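PDB 4M8R: hypothetical protein from Bacteroides caccae, which is of unknown function but belongs to the DUF4784 family, with an N-terminal Ig-like domain followed by a WD40-like beta-propeller domain. Local coordinates for residues A[251-254]-A[255-258]; A[286-289]-A[290-293]. All coordinates share one frame; numbering follows the deposited sequence.

Contact 1: A[251-254]-A[255-258]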
ATOM      1  N   GLY A 251     -15.164 -35.893  27.633  1.00 98.80           N
ATOM      2  CA  GLY A 251     -16.097 -36.557  26.729  1.00 99.19           C
ATOM      3  C   GLY A 251     -15.659 -36.502  25.280  1.00 97.71           C
ATOM      4  O   GLY A 251     -15.831 -37.469  24.538  1.00100.61           O
ATOM      5  N   PHE A 252     -15.080 -35.375  24.874  1.00 94.44           N
ATOM      6  CA  PHE A 252     -14.759 -35.143  23.470  1.00 90.64           C
ATOM      7  C   PHE A 252     -13.466 -35.807  23.016  1.00 89.83           C
ATOM      8  O   PHE A 252     -12.505 -35.900  23.779  1.00 91.21           O
ATOM      9  CB  PHE A 252     -14.714 -33.643  23.175  1.00 88.52           C
ATOM     10  CG  PHE A 252     -16.061 -32.987  23.235  1.00 88.53           C
ATOM     11  CD1 PHE A 252     -16.855 -32.901  22.101  1.00 86.56           C
ATOM     12  CD2 PHE A 252     -16.546 -32.476  24.434  1.00 89.38           C
ATOM     13  CE1 PHE A 252     -18.104 -32.306  22.155  1.00 86.61           C
ATOM     14  CE2 PHE A 252     -17.793 -31.878  24.494  1.00 89.07           C
ATOM     15  CZ  PHE A 252     -18.573 -31.794  23.353  1.00 88.04           C
ATOM     16  N   THR A 253     -13.462 -36.252  21.759  1.00 87.75           N
ATOM     17  CA  THR A 253     -12.323 -36.942  21.154  1.00 86.23           C
ATOM     18  C   THR A 253     -12.035 -36.368  19.759  1.00 83.45           C
ATOM     19  O   THR A 253     -12.938 -35.839  19.112  1.00 83.33           O
ATOM     20  CB  THR A 253     -12.593 -38.454  21.038  1.00 86.51           C
ATOM     21  OG1 THR A 253     -13.796 -38.673  20.294  1.00 84.93           O
ATOM     22  CG2 THR A 253     -12.735 -39.075  22.419  1.00 89.46           C
ATOM     23  N   PRO A 254     -10.775 -36.468  19.295  1.00 83.20           N
ATOM     24  CA  PRO A 254     -10.354 -35.832  18.036  1.00 81.32           C
ATOM     25  C   PRO A 254     -11.166 -36.196  16.782  1.00 82.99           C
ATOM     26  O   PRO A 254     -11.355 -35.348  15.906  1.00 79.14           O
ATOM     27  CB  PRO A 254      -8.889 -36.278  17.868  1.00 80.44           C
ATOM     28  CG  PRO A 254      -8.629 -37.297  18.923  1.00 84.02           C
ATOM     29  CD  PRO A 254      -9.640 -37.084  20.004  1.00 85.55           C
ATOM     30  N   GLU A 255     -11.648 -37.435  16.706  1.00 88.23           N
ATOM     31  CA  GLU A 255     -12.435 -37.887  15.544  1.00 89.37           C
ATOM     32  C   GLU A 255     -13.760 -37.125  15.372  1.00 86.94           C
ATOM     33  O   GLU A 255     -14.378 -37.184  14.307  1.00 84.14           O
ATOM     34  CB  GLU A 255     -12.702 -39.403  15.596  1.00 92.97           C
ATOM     35  CG  GLU A 255     -13.202 -39.935  16.938  1.00 99.31           C
ATOM     36  CD  GLU A 255     -12.087 -40.438  17.846  1.00101.97           C
ATOM     37  OE1 GLU A 255     -10.916 -40.041  17.654  1.00100.04           O
ATOM     38  OE2 GLU A 255     -12.385 -41.231  18.760  1.00106.13           O
ATOM     39  N   GLN A 256     -14.184 -36.410  16.412  1.00 85.45           N
ATOM     40  CA  GLN A 256     -15.419 -35.624  16.377  1.00 82.50           C
ATOM     41  C   GLN A 256     -15.287 -34.270  15.668  1.00 76.91           C
ATOM     42  O   GLN A 256     -16.289 -33.587  15.460  1.00 76.09           O
ATOM     43  CB  GLN A 256     -15.918 -35.401  17.804  1.00 83.59           C
ATOM     44  CG  GLN A 256     -16.204 -36.692  18.556  1.00 86.79           C
ATOM     45  CD  GLN A 256     -16.785 -36.442  19.930  1.00 88.98           C
ATOM     46  OE1 GLN A 256     -16.110 -35.926  20.809  1.00 89.13           O
ATOM     47  NE2 GLN A 256     -18.043 -36.798  20.116  1.00 91.92           N
ATOM     48  N   PHE A 257     -14.065 -33.892  15.297  1.00 73.78           N
ATOM     49  CA  PHE A 257     -13.791 -32.580  14.708  1.00 69.73           C
ATOM     50  C   PHE A 257     -13.229 -32.701  13.298  1.00 67.20           C
ATOM     51  O   PHE A 257     -12.784 -33.771  12.879  1.00 65.57           O
ATOM     52  CB  PHE A 257     -12.762 -31.830  15.558  1.00 68.14           C
ATOM     53  CG  PHE A 257     -13.164 -31.652  16.993  1.00 69.28           C
ATOM     54  CD1 PHE A 257     -13.062 -32.706  17.891  1.00 72.07           C
ATOM     55  CD2 PHE A 257     -13.625 -30.429  17.452  1.00 68.13           C
ATOM     56  CE1 PHE A 257     -13.425 -32.546  19.216  1.00 73.35           C
ATOM     57  CE2 PHE A 257     -13.988 -30.262  18.779  1.00 70.16           C
ATOM     58  CZ  PHE A 257     -13.886 -31.321  19.662  1.00 72.53           C
ATOM     59  N   GLY A 258     -13.245 -31.586  12.576  1.00 66.97           N
ATOM     60  CA  GLY A 258     -12.551 -31.483  11.294  1.00 65.97           C
ATOM     61  C   GLY A 258     -13.379 -31.736  10.046  1.00 67.33           C
ATOM     62  O   GLY A 258     -12.854 -31.657   8.936  1.00 67.85           O
TER
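T253 and Q256 are joined by two hydrogen bonds. The backbone N of T253 donates to OE1 of Q256 at 2.8 Å, and the backbone N of Q256 returns a bond to T253 O at 3.0 Å. With CG anti to the carbonyl carbon and the chain extended beyond it (chi2 -176°), the Q256 amide reaches T253; its oxygen receives the N-H at 158°, with the donor tilted from the carbonyl plane. One residue on, F257 N bonds to P254 O at 3.1 Å, the second i to i+3 bond of a 3-10 turn that P254 opens. T253 OG1 makes a weak hydrogen bond of 3.3 Å to OE2 of E255, whose chain bends at chi2.

The apolar contact joins the two phenylalanines, CD1 of F252 lying 4.2 Å from CZ of F257. Polar atoms also lie against both rings. F252 crosses Q256 at about a right angle, its CD1 3.4 Å from Q256 OE1. Along its edge and near its plane, the F257 ring meets the carbonyl oxygens of T253 and P254.

The turn lies in the loop between strands 239-240 and 262-264. F252 and F257 both rest on A275 of strand 270-276 and M285 of strand 282-288, while P254 packs on L197 of strand 196-201.

Contact 2: A[286-289]-A[290-293]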
ATOM      1  N   LEU A 286     -16.359 -23.432  20.949  1.00 69.29           N
ATOM      2  CA  LEU A 286     -15.481 -22.279  20.765  1.00 67.44           C
ATOM      3  C   LEU A 286     -14.068 -22.587  21.245  1.00 67.01           C
ATOM      4  O   LEU A 286     -13.871 -23.397  22.159  1.00 70.01           O
ATOM      5  CB  LEU A 286     -16.028 -21.064  21.511  1.00 68.66           C
ATOM      6  CG  LEU A 286     -17.417 -20.588  21.085  1.00 69.51           C
ATOM      7  CD1 LEU A 286     -17.843 -19.388  21.916  1.00 71.07           C
ATOM      8  CD2 LEU A 286     -17.446 -20.252  19.601  1.00 68.05           C
ATOM      9  N   TYR A 287     -13.088 -21.945  20.615  1.00 63.28           N
ATOM     10  CA  TYR A 287     -11.689 -22.119  20.984  1.00 62.81           C
ATOM     11  C   TYR A 287     -11.000 -20.765  21.082  1.00 62.04           C
ATOM     12  O   TYR A 287     -11.052 -19.960  20.156  1.00 60.13           O
ATOM     13  CB  TYR A 287     -10.976 -23.024  19.977  1.00 60.56           C
ATOM     14  CG  TYR A 287      -9.469 -23.077  20.133  1.00 60.40           C
ATOM     15  CD1 TYR A 287      -8.878 -23.833  21.141  1.00 62.34           C
ATOM     16  CD2 TYR A 287      -8.636 -22.380  19.268  1.00 58.46           C
ATOM     17  CE1 TYR A 287      -7.500 -23.886  21.280  1.00 61.75           C
ATOM     18  CE2 TYR A 287      -7.259 -22.426  19.402  1.00 57.89           C
ATOM     19  CZ  TYR A 287      -6.695 -23.182  20.406  1.00 59.30           C
ATOM     20  OH  TYR A 287      -5.327 -23.231  20.536  1.00 58.69           O
ATOM     21  N   ASN A 288     -10.367 -20.529  22.225  1.00 66.76           N
ATOM     22  CA  ASN A 288      -9.578 -19.333  22.478  1.00 68.67           C
ATOM     23  C   ASN A 288      -8.143 -19.789  22.698  1.00 67.70           C
ATOM     24  O   ASN A 288      -7.882 -20.552  23.629  1.00 66.44           O
ATOM     25  CB  ASN A 288     -10.115 -18.615  23.723  1.00 73.80           C
ATOM     26  CG  ASN A 288      -9.448 -17.271  23.970  1.00 76.49           C
ATOM     27  OD1 ASN A 288      -8.321 -17.024  23.544  1.00 78.50           O
ATOM     28  ND2 ASN A 288     -10.144 -16.399  24.684  1.00 80.07           N
ATOM     29  N   TYR A 289      -7.214 -19.328  21.858  1.00 66.47           N
ATOM     30  CA  TYR A 289      -5.824 -19.803  21.937  1.00 67.49           C
ATOM     31  C   TYR A 289      -5.116 -19.416  23.240  1.00 72.37           C
ATOM     32  O   TYR A 289      -4.053 -19.966  23.545  1.00 75.31           O
ATOM     33  CB  TYR A 289      -4.985 -19.396  20.708  1.00 65.31           C
ATOM     34  CG  TYR A 289      -4.824 -17.907  20.442  1.00 64.78           C
ATOM     35  CD1 TYR A 289      -4.102 -17.086  21.309  1.00 66.37           C
ATOM     36  CD2 TYR A 289      -5.360 -17.328  19.294  1.00 62.07           C
ATOM     37  CE1 TYR A 289      -3.943 -15.731  21.056  1.00 65.35           C
ATOM     38  CE2 TYR A 289      -5.203 -15.976  19.033  1.00 61.97           C
ATOM     39  CZ  TYR A 289      -4.497 -15.183  19.917  1.00 63.37           C
ATOM     40  OH  TYR A 289      -4.344 -13.843  19.653  1.00 63.67           O
ATOM     41  N   ARG A 290      -5.699 -18.474  23.990  1.00 75.79           N
ATOM     42  CA  ARG A 290      -5.178 -18.092  25.302  0.60 77.80           C
ATOM     43  C   ARG A 290      -5.829 -18.849  26.455  1.00 80.80           C
ATOM     44  O   ARG A 290      -5.209 -19.018  27.497  1.00 81.21           O
ATOM     45  CB  ARG A 290      -5.364 -16.597  25.542  0.60 78.20           C
ATOM     46  CG  ARG A 290      -4.685 -15.695  24.523  0.60 77.77           C
ATOM     47  CD  ARG A 290      -4.377 -14.310  25.089  0.60 78.58           C
ATOM     48  NE  ARG A 290      -5.132 -14.013  26.308  0.60 81.21           N
ATOM     49  CZ  ARG A 290      -4.684 -14.170  27.558  0.60 83.04           C
ATOM     50  NH1 ARG A 290      -3.453 -14.622  27.805  0.60 82.18           N
ATOM     51  NH2 ARG A 290      -5.484 -13.875  28.574  0.60 82.90           N
ATOM     52  N   ASN A 291      -7.079 -19.295  26.274  1.00 82.58           N
ATOM     53  CA  ASN A 291      -7.862 -19.934  27.363  1.00 86.64           C
ATOM     54  C   ASN A 291      -8.313 -21.381  27.143  1.00 83.99           C
ATOM     55  O   ASN A 291      -8.638 -22.074  28.105  1.00 86.99           O
ATOM     56  CB  ASN A 291      -9.109 -19.101  27.667  1.00 91.11           C
ATOM     57  CG  ASN A 291      -8.777 -17.705  28.154  1.00 95.92           C
ATOM     58  OD1 ASN A 291      -7.705 -17.461  28.710  1.00100.40           O
ATOM     59  ND2 ASN A 291      -9.700 -16.775  27.942  1.00 97.91           N
ATOM     60  N   GLY A 292      -8.368 -21.824  25.892  1.00 80.19           N
ATOM     61  CA  GLY A 292      -8.711 -23.211  25.576  1.00 78.36           C
ATOM     62  C   GLY A 292     -10.090 -23.387  24.972  1.00 76.53           C
ATOM     63  O   GLY A 292     -10.639 -22.464  24.364  1.00 72.82           O
ATOM     64  N   PHE A 293     -10.643 -24.586  25.149  1.00 78.53           N
ATOM     65  CA  PHE A 293     -11.915 -24.964  24.545  1.00 78.76           C
ATOM     66  C   PHE A 293     -13.066 -24.763  25.519  1.00 83.83           C
ATOM     67  O   PHE A 293     -12.907 -24.952  26.724  1.00 85.21           O
ATOM     68  CB  PHE A 293     -11.894 -26.439  24.133  1.00 77.04           C
ATOM     69  CG  PHE A 293     -10.872 -26.769  23.084  1.00 73.30           C
ATOM     70  CD1 PHE A 293      -9.576 -27.112  23.443  1.00 72.41           C
ATOM     71  CD2 PHE A 293     -11.210 -26.757  21.738  1.00 69.86           C
ATOM     72  CE1 PHE A 293      -8.634 -27.426  22.478  1.00 70.52           C
ATOM     73  CE2 PHE A 293     -10.273 -27.071  20.767  1.00 67.07           C
ATOM     74  CZ  PHE A 293      -8.982 -27.405  21.137  1.00 68.25           C
TER
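Y287 puts CD1 over the centre of the F293 ring, 3.5 Å from F293 CE2. The two ring planes are inclined at 44°, with centroids 4.7 Å apart. Y287 and F293 are directly paired, in an antiparallel non-hydrogen-bonded position, and both rings stand on the same face of the sheet. Y287 CG lies anti to its own backbone N (chi1 170°).

N288 does the polar work at the hairpin end. Its N-H runs almost straight to G292 O, 2.9 Å away at 177°. Its carbonyl oxygen takes two donors: G292 N in the carbonyl plane and N291 N, 3.0 Å away, well above that plane. N291 and G292 thus both face N288, the signature of a classic beta bulge, and G292 has the positive phi that suits glycine there. The side chain of N288 adds a further bond, OD1 accepting from R290 N at 3.0 Å, with the donor above the plane of the side-chain carbonyl. In the modelled conformer of R290 the guanidinium hydrogen-bonds S352 O of the second subunit.

The hairpin joins strands 282-288 and 292-295, the latter outermost in its sheet within the chain. Y287 lies on I271 and L273 of the adjoining strand 270-276, and both Y287 and F293 reach I210 of strand 208-212.

How the contacts relate
Both contacts belong to the WD40-like domain and lie on the same side of the chain's centre, their own centres about 15 Å apart and their nearest atoms about 5 Å apart without touching. Contact 1 comes first along the chain, in the loop that leads from strand 239-240 to strand 262-264; strand 270-276 follows, and then the hairpin of contact 2. Strand 282-288 connects them in space: M285 receives the phenylalanines of contact 1, whereas the end of the same strand enters contact 2. A further bridge is the loop itself, since P249 touches F293. The connecting loop therefore packs against one sheet at two places, while contact 2 also reaches a neighbouring subunit.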